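Local coordinates for protein Cry23AA1 (Bacillus thuringiensis, PDB 4RHZ) that forms a binary complex with Cry37Aa1, binds a zinc ion and probably acts as a pore-forming insecticidal toxin of the aerolysin family, at residues V38-P49 / T97-S108. Residues are numbered along the deposited sequence; the frame is centred on the assembly and turned at random.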
ATOM      1  N   VAL A  38       0.533 -16.453  13.501  1.00 44.33           N
ATOM      2  CA  VAL A  38       0.944 -15.774  12.283  1.00 44.11           C
ATOM      3  C   VAL A  38       1.235 -14.290  12.633  1.00 44.85           C
ATOM      4  O   VAL A  38       0.373 -13.576  13.154  1.00 44.65           O
ATOM      5  CB  VAL A  38      -0.149 -15.878  11.207  1.00 45.04           C
ATOM      6  CG1 VAL A  38       0.169 -14.945  10.018  1.00 41.26           C
ATOM      7  CG2 VAL A  38      -0.361 -17.365  10.763  1.00 42.66           C
ATOM      8  N   THR A  39       2.465 -13.859  12.406  1.00 44.50           N
ATOM      9  CA  THR A  39       2.845 -12.510  12.711  1.00 44.88           C
ATOM     10  C   THR A  39       3.506 -11.801  11.515  1.00 44.75           C
ATOM     11  O   THR A  39       4.350 -12.365  10.825  1.00 44.23           O
ATOM     12  CB  THR A  39       3.737 -12.404  13.987  1.00 45.56           C
ATOM     13  OG1 THR A  39       4.918 -13.141  13.773  1.00 46.33           O
ATOM     14  CG2 THR A  39       3.014 -12.910  15.280  1.00 44.81           C
ATOM     15  N   PRO A  40       3.090 -10.544  11.265  1.00 45.31           N
ATOM     16  CA  PRO A  40       3.583  -9.669  10.199  1.00 44.94           C
ATOM     17  C   PRO A  40       5.013  -9.344  10.497  1.00 44.18           C
ATOM     18  O   PRO A  40       5.312  -9.122  11.622  1.00 43.98           O
ATOM     19  CB  PRO A  40       2.708  -8.405  10.350  1.00 45.14           C
ATOM     20  CG  PRO A  40       2.348  -8.391  11.836  1.00 45.84           C
ATOM     21  CD  PRO A  40       2.102  -9.862  12.127  1.00 45.87           C
ATOM     22  N   GLN A  41       5.886  -9.323   9.503  1.00 44.88           N
ATOM     23  CA  GLN A  41       7.272  -9.006   9.747  1.00 46.64           C
ATOM     24  C   GLN A  41       7.501  -7.519  10.119  1.00 48.06           C
ATOM     25  O   GLN A  41       8.485  -7.215  10.792  1.00 48.69           O
ATOM     26  CB  GLN A  41       8.145  -9.431   8.561  1.00 46.37           C
ATOM     27  CG  GLN A  41       8.328 -10.948   8.598  1.00 48.49           C
ATOM     28  CD  GLN A  41       9.278 -11.521   7.561  1.00 52.11           C
ATOM     29  OE1 GLN A  41       9.892 -10.791   6.749  1.00 51.81           O
ATOM     30  NE2 GLN A  41       9.400 -12.859   7.574  1.00 51.88           N
ATOM     31  N   PHE A  42       6.608  -6.630   9.648  1.00 47.34           N
ATOM     32  CA  PHE A  42       6.563  -5.232  10.018  1.00 46.92           C
ATOM     33  C   PHE A  42       5.116  -4.833   9.977  1.00 47.46           C
ATOM     34  O   PHE A  42       4.262  -5.552   9.469  1.00 46.85           O
ATOM     35  CB  PHE A  42       7.425  -4.345   9.085  1.00 46.84           C
ATOM     36  CG  PHE A  42       7.121  -4.501   7.598  1.00 44.98           C
ATOM     37  CD1 PHE A  42       6.018  -3.859   7.029  1.00 43.65           C
ATOM     38  CD2 PHE A  42       7.932  -5.277   6.786  1.00 42.70           C
ATOM     39  CE1 PHE A  42       5.722  -3.988   5.664  1.00 42.08           C
ATOM     40  CE2 PHE A  42       7.653  -5.426   5.425  1.00 45.14           C
ATOM     41  CZ  PHE A  42       6.517  -4.777   4.858  1.00 42.06           C
ATOM     42  N   THR A  43       4.842  -3.663  10.504  1.00 47.82           N
ATOM     43  CA  THR A  43       3.482  -3.221  10.631  1.00 48.38           C
ATOM     44  C   THR A  43       3.217  -1.813  10.022  1.00 47.31           C
ATOM     45  O   THR A  43       2.063  -1.380   9.901  1.00 47.07           O
ATOM     46  CB  THR A  43       3.071  -3.356  12.093  1.00 49.45           C
ATOM     47  OG1 THR A  43       1.653  -3.293  12.195  1.00 53.90           O
ATOM     48  CG2 THR A  43       3.720  -2.300  12.953  1.00 50.48           C
ATOM     49  N   GLU A  44       4.297  -1.126   9.635  1.00 45.96           N
ATOM     50  CA  GLU A  44       4.231   0.175   8.991  1.00 45.84           C
ATOM     51  C   GLU A  44       4.465  -0.013   7.527  1.00 42.84           C
ATOM     52  O   GLU A  44       5.585  -0.341   7.119  1.00 41.65           O
ATOM     53  CB  GLU A  44       5.321   1.130   9.527  1.00 47.33           C
ATOM     54  CG  GLU A  44       5.054   1.723  10.918  1.00 56.14           C
ATOM     55  CD  GLU A  44       4.715   3.235  10.837  1.00 67.17           C
ATOM     56  OE1 GLU A  44       5.650   4.040  10.511  1.00 68.04           O
ATOM     57  OE2 GLU A  44       3.525   3.600  11.116  1.00 69.03           O
ATOM     58  N   ILE A  45       3.435   0.205   6.726  1.00 40.62           N
ATOM     59  CA  ILE A  45       3.630   0.073   5.303  1.00 40.44           C
ATOM     60  C   ILE A  45       4.632   1.143   4.940  1.00 41.86           C
ATOM     61  O   ILE A  45       4.405   2.305   5.235  1.00 41.42           O
ATOM     62  CB  ILE A  45       2.336   0.299   4.487  1.00 39.39           C
ATOM     63  CG1 ILE A  45       1.152  -0.553   5.019  1.00 40.61           C
ATOM     64  CG2 ILE A  45       2.588   0.107   3.005  1.00 36.94           C
ATOM     65  CD1 ILE A  45       1.577  -1.965   5.363  1.00 41.08           C
ATOM     66  N   PRO A  46       5.731   0.771   4.280  1.00 43.40           N
ATOM     67  CA  PRO A  46       6.690   1.846   3.966  1.00 44.42           C
ATOM     68  C   PRO A  46       6.393   2.589   2.665  1.00 44.31           C
ATOM     69  O   PRO A  46       7.265   3.220   2.137  1.00 46.76           O
ATOM     70  CB  PRO A  46       8.040   1.063   3.838  1.00 44.33           C
ATOM     71  CG  PRO A  46       7.583  -0.255   3.152  1.00 44.70           C
ATOM     72  CD  PRO A  46       6.159  -0.530   3.713  1.00 43.37           C
ATOM     73  N   THR A  47       5.217   2.460   2.091  1.00 44.22           N
ATOM     74  CA  THR A  47       4.924   3.168   0.857  1.00 43.49           C
ATOM     75  C   THR A  47       3.780   4.139   1.220  1.00 42.17           C
ATOM     76  O   THR A  47       2.784   3.734   1.866  1.00 41.55           O
ATOM     77  CB  THR A  47       4.506   2.175  -0.238  1.00 44.38           C
ATOM     78  OG1 THR A  47       5.679   1.446  -0.658  1.00 49.40           O
ATOM     79  CG2 THR A  47       3.980   2.896  -1.483  1.00 44.85           C
ATOM     80  N   GLU A  48       3.916   5.410   0.864  1.00 38.23           N
ATOM     81  CA  GLU A  48       2.876   6.371   1.295  1.00 35.05           C
ATOM     82  C   GLU A  48       1.542   6.176   0.565  1.00 31.77           C
ATOM     83  O   GLU A  48       1.506   5.781  -0.607  1.00 32.50           O
ATOM     84  CB  GLU A  48       3.364   7.815   1.096  1.00 36.38           C
ATOM     85  CG  GLU A  48       4.473   8.307   2.070  1.00 35.00           C
ATOM     86  CD  GLU A  48       4.726   9.833   1.905  1.00 40.01           C
ATOM     87  OE1 GLU A  48       4.027  10.486   1.066  1.00 37.52           O
ATOM     88  OE2 GLU A  48       5.612  10.369   2.611  1.00 39.13           O
ATOM     89  N   PRO A  49       0.438   6.428   1.239  1.00 28.60           N
ATOM     90  CA  PRO A  49      -0.811   6.552   0.455  1.00 29.37           C
ATOM     91  C   PRO A  49      -0.778   7.620  -0.669  1.00 29.12           C
ATOM     92  O   PRO A  49       0.001   8.577  -0.585  1.00 28.78           O
ATOM     93  CB  PRO A  49      -1.866   6.974   1.517  1.00 29.78           C
ATOM     94  CG  PRO A  49      -1.245   6.747   2.848  1.00 27.33           C
ATOM     95  CD  PRO A  49       0.246   6.690   2.674  1.00 28.65           C
ATOM     96  N   THR A  97      -4.970 -20.585  11.251  1.00 46.87           N
ATOM     97  CA  THR A  97      -5.172 -19.381  12.087  1.00 47.28           C
ATOM     98  C   THR A  97      -5.910 -18.288  11.290  1.00 46.86           C
ATOM     99  O   THR A  97      -5.527 -18.006  10.154  1.00 44.23           O
ATOM    100  CB  THR A  97      -3.835 -18.744  12.466  1.00 48.64           C
ATOM    101  OG1 THR A  97      -3.032 -19.663  13.181  1.00 49.10           O
ATOM    102  CG2 THR A  97      -4.018 -17.502  13.354  1.00 52.53           C
ATOM    103  N   LYS A  98      -6.963 -17.700  11.881  1.00 47.23           N
ATOM    104  CA  LYS A  98      -7.577 -16.474  11.372  1.00 48.73           C
ATOM    105  C   LYS A  98      -6.740 -15.397  12.037  1.00 48.80           C
ATOM    106  O   LYS A  98      -6.710 -15.268  13.258  1.00 47.52           O
ATOM    107  CB  LYS A  98      -9.035 -16.345  11.828  1.00 50.36           C
ATOM    108  CG  LYS A  98     -10.111 -15.994  10.734  1.00 56.46           C
ATOM    109  CD  LYS A  98     -10.144 -14.484  10.319  1.00 61.77           C
ATOM    110  CE  LYS A  98     -11.251 -14.157   9.276  1.00 67.23           C
ATOM    111  NZ  LYS A  98     -10.711 -14.125   7.843  1.00 69.12           N
ATOM    112  N   GLN A  99      -5.969 -14.668  11.251  1.00 49.12           N
ATOM    113  CA  GLN A  99      -5.302 -13.529  11.845  1.00 50.76           C
ATOM    114  C   GLN A  99      -5.779 -12.159  11.323  1.00 49.74           C
ATOM    115  O   GLN A  99      -6.003 -11.957  10.130  1.00 48.87           O
ATOM    116  CB  GLN A  99      -3.804 -13.655  11.810  1.00 50.09           C
ATOM    117  CG  GLN A  99      -3.275 -13.808  13.208  1.00 56.58           C
ATOM    118  CD  GLN A  99      -2.873 -12.503  13.791  1.00 61.32           C
ATOM    119  OE1 GLN A  99      -2.274 -11.693  13.103  1.00 68.10           O
ATOM    120  NE2 GLN A  99      -3.184 -12.275  15.046  1.00 61.21           N
ATOM    121  N   SER A 100      -5.934 -11.252  12.266  1.00 49.84           N
ATOM    122  CA  SER A 100      -6.258  -9.882  11.958  1.00 50.26           C
ATOM    123  C   SER A 100      -5.014  -9.027  12.076  1.00 48.78           C
ATOM    124  O   SER A 100      -4.255  -9.161  13.016  1.00 48.94           O
ATOM    125  CB  SER A 100      -7.354  -9.405  12.916  1.00 50.90           C
ATOM    126  OG  SER A 100      -7.024  -8.110  13.343  1.00 56.05           O
ATOM    127  N   PHE A 101      -4.796  -8.156  11.105  1.00 47.97           N
ATOM    128  CA  PHE A 101      -3.657  -7.261  11.140  1.00 46.90           C
ATOM    129  C   PHE A 101      -4.073  -5.736  11.105  1.00 46.91           C
ATOM    130  O   PHE A 101      -4.979  -5.302  10.357  1.00 46.05           O
ATOM    131  CB  PHE A 101      -2.746  -7.500   9.941  1.00 46.44           C
ATOM    132  CG  PHE A 101      -2.391  -8.929   9.656  1.00 47.89           C
ATOM    133  CD1 PHE A 101      -3.257  -9.741   8.921  1.00 44.30           C
ATOM    134  CD2 PHE A 101      -1.130  -9.428  10.016  1.00 45.82           C
ATOM    135  CE1 PHE A 101      -2.926 -11.008   8.601  1.00 42.09           C
ATOM    136  CE2 PHE A 101      -0.782 -10.705   9.699  1.00 46.47           C
ATOM    137  CZ  PHE A 101      -1.675 -11.512   8.990  1.00 45.47           C
ATOM    138  N   LYS A 102      -3.346  -4.933  11.860  1.00 46.59           N
ATOM    139  CA  LYS A 102      -3.548  -3.501  11.885  1.00 46.54           C
ATOM    140  C   LYS A 102      -2.315  -2.897  11.269  1.00 44.67           C
ATOM    141  O   LYS A 102      -1.253  -2.989  11.874  1.00 42.85           O
ATOM    142  CB  LYS A 102      -3.677  -3.024  13.323  1.00 47.37           C
ATOM    143  CG  LYS A 102      -4.902  -3.627  14.030  1.00 53.26           C
ATOM    144  CD  LYS A 102      -6.230  -2.780  13.843  1.00 61.04           C
ATOM    145  CE  LYS A 102      -7.424  -3.282  14.697  1.00 63.83           C
ATOM    146  NZ  LYS A 102      -7.307  -2.871  16.139  1.00 67.80           N
ATOM    147  N   PHE A 103      -2.444  -2.342  10.057  1.00 43.04           N
ATOM    148  CA  PHE A 103      -1.311  -1.713   9.428  1.00 43.06           C
ATOM    149  C   PHE A 103      -1.415  -0.174   9.479  1.00 44.66           C
ATOM    150  O   PHE A 103      -2.498   0.405   9.325  1.00 44.84           O
ATOM    151  CB  PHE A 103      -1.152  -2.176   7.993  1.00 42.48           C
ATOM    152  CG  PHE A 103      -0.854  -3.650   7.825  1.00 39.09           C
ATOM    153  CD1 PHE A 103      -1.632  -4.424   6.957  1.00 37.63           C
ATOM    154  CD2 PHE A 103       0.197  -4.247   8.478  1.00 39.78           C
ATOM    155  CE1 PHE A 103      -1.368  -5.802   6.752  1.00 38.23           C
ATOM    156  CE2 PHE A 103       0.475  -5.638   8.303  1.00 41.58           C
ATOM    157  CZ  PHE A 103      -0.308  -6.412   7.428  1.00 36.08           C
ATOM    158  N   GLY A 104      -0.288   0.479   9.743  1.00 46.42           N
ATOM    159  CA  GLY A 104      -0.177   1.931   9.584  1.00 47.14           C
ATOM    160  C   GLY A 104       0.622   2.266   8.338  1.00 48.13           C
ATOM    161  O   GLY A 104       1.159   1.376   7.666  1.00 49.23           O
ATOM    162  N   PHE A 105       0.718   3.543   8.021  1.00 49.19           N
ATOM    163  CA  PHE A 105       1.556   3.999   6.902  1.00 50.90           C
ATOM    164  C   PHE A 105       2.630   4.980   7.377  1.00 53.33           C
ATOM    165  O   PHE A 105       2.321   5.868   8.150  1.00 54.19           O
ATOM    166  CB  PHE A 105       0.683   4.644   5.844  1.00 49.75           C
ATOM    167  CG  PHE A 105      -0.223   3.687   5.162  1.00 46.41           C
ATOM    168  CD1 PHE A 105      -1.428   3.329   5.731  1.00 42.94           C
ATOM    169  CD2 PHE A 105       0.134   3.135   3.948  1.00 41.06           C
ATOM    170  CE1 PHE A 105      -2.248   2.432   5.102  1.00 39.90           C
ATOM    171  CE2 PHE A 105      -0.695   2.274   3.312  1.00 40.39           C
ATOM    172  CZ  PHE A 105      -1.885   1.913   3.883  1.00 39.58           C
ATOM    173  N   VAL A 106       3.879   4.809   6.936  1.00 56.16           N
ATOM    174  CA  VAL A 106       4.961   5.647   7.447  1.00 59.73           C
ATOM    175  C   VAL A 106       4.719   7.099   7.051  1.00 60.67           C
ATOM    176  O   VAL A 106       4.257   7.416   5.936  1.00 60.30           O
ATOM    177  CB  VAL A 106       6.436   5.227   7.027  1.00 59.53           C
ATOM    178  CG1 VAL A 106       6.976   3.927   7.792  1.00 62.51           C
ATOM    179  CG2 VAL A 106       6.597   5.154   5.505  1.00 62.20           C
ATOM    180  N   ASN A 107       5.046   7.956   8.006  1.00 62.64           N
ATOM    181  CA  ASN A 107       4.884   9.409   7.908  1.00 63.87           C
ATOM    182  C   ASN A 107       3.422   9.861   8.084  1.00 64.25           C
ATOM    183  O   ASN A 107       3.160  11.071   7.982  1.00 65.51           O
ATOM    184  CB  ASN A 107       5.554  10.013   6.634  1.00 63.28           C
ATOM    185  CG  ASN A 107       7.027   9.505   6.392  1.00 65.05           C
ATOM    186  OD1 ASN A 107       7.835   9.404   7.335  1.00 66.13           O
ATOM    187  ND2 ASN A 107       7.367   9.207   5.111  1.00 61.67           N
ATOM    188  N   SER A 108       2.481   8.947   8.368  1.00 64.29           N
ATOM    189  CA  SER A 108       1.079   9.381   8.633  1.00 64.73           C
ATOM    190  C   SER A 108       0.249   8.614   9.663  1.00 65.34           C
ATOM    191  O   SER A 108       0.782   7.941  10.543  1.00 65.51           O
ATOM    192  CB  SER A 108       0.263   9.569   7.359  1.00 64.77           C
ATOM    193  OG  SER A 108       0.262   8.405   6.566  1.00 66.33           O
TER
HETATM  194  O   HOH W   1       5.188   7.190  10.806  1.00 54.83           O
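A short parallel beta ladder adds strand 44-45 to the edge of a small sheet of this aerolysin-type toxin, where Glu-44 and Ile-45 pair with Gly-104 and Phe-105. Its backbone bonds alternate along the chain: Gly-104 N donates to Thr-43 O, Ile-45 N to Gly-104 O at 2.7 Å, and Val-106 N to Ile-45 O. On the buried side, the Phe-105 ring is held between two aliphatic groups, with Ile-45 CG1 4.0 Å from its centroid over one face and Pro-49 CG over the other; both are CH-pi contacts. Ile-45 chi1 (-51°) sets CG1 anti to the carbonyl carbon and over the ring, and chi2 (-43°) turns CD1 to Phe-103 CB. Before the ladder the chains stand farther apart and meet through side chains: Pro-40 CD meets the edge of the Phe-101 ring, 3.9 Å from CE2, while Val-38 CG1 approaches CZ. At the far end Asn-107 ND2 gives Glu-48 OE2, on its anti lone pair, a bond of 3.3 Å; Glu-48 OE1 is hydrogen-bonded to Thr-105 OG1 of the Cry37Aa1 chain. A water joins Glu-44 OE1 to Asn-107 N. Ile-45, Phe-103 and Phe-105 are thus buried on the apolar side, while one carboxylate links the turn at 105-108 to the partner protein.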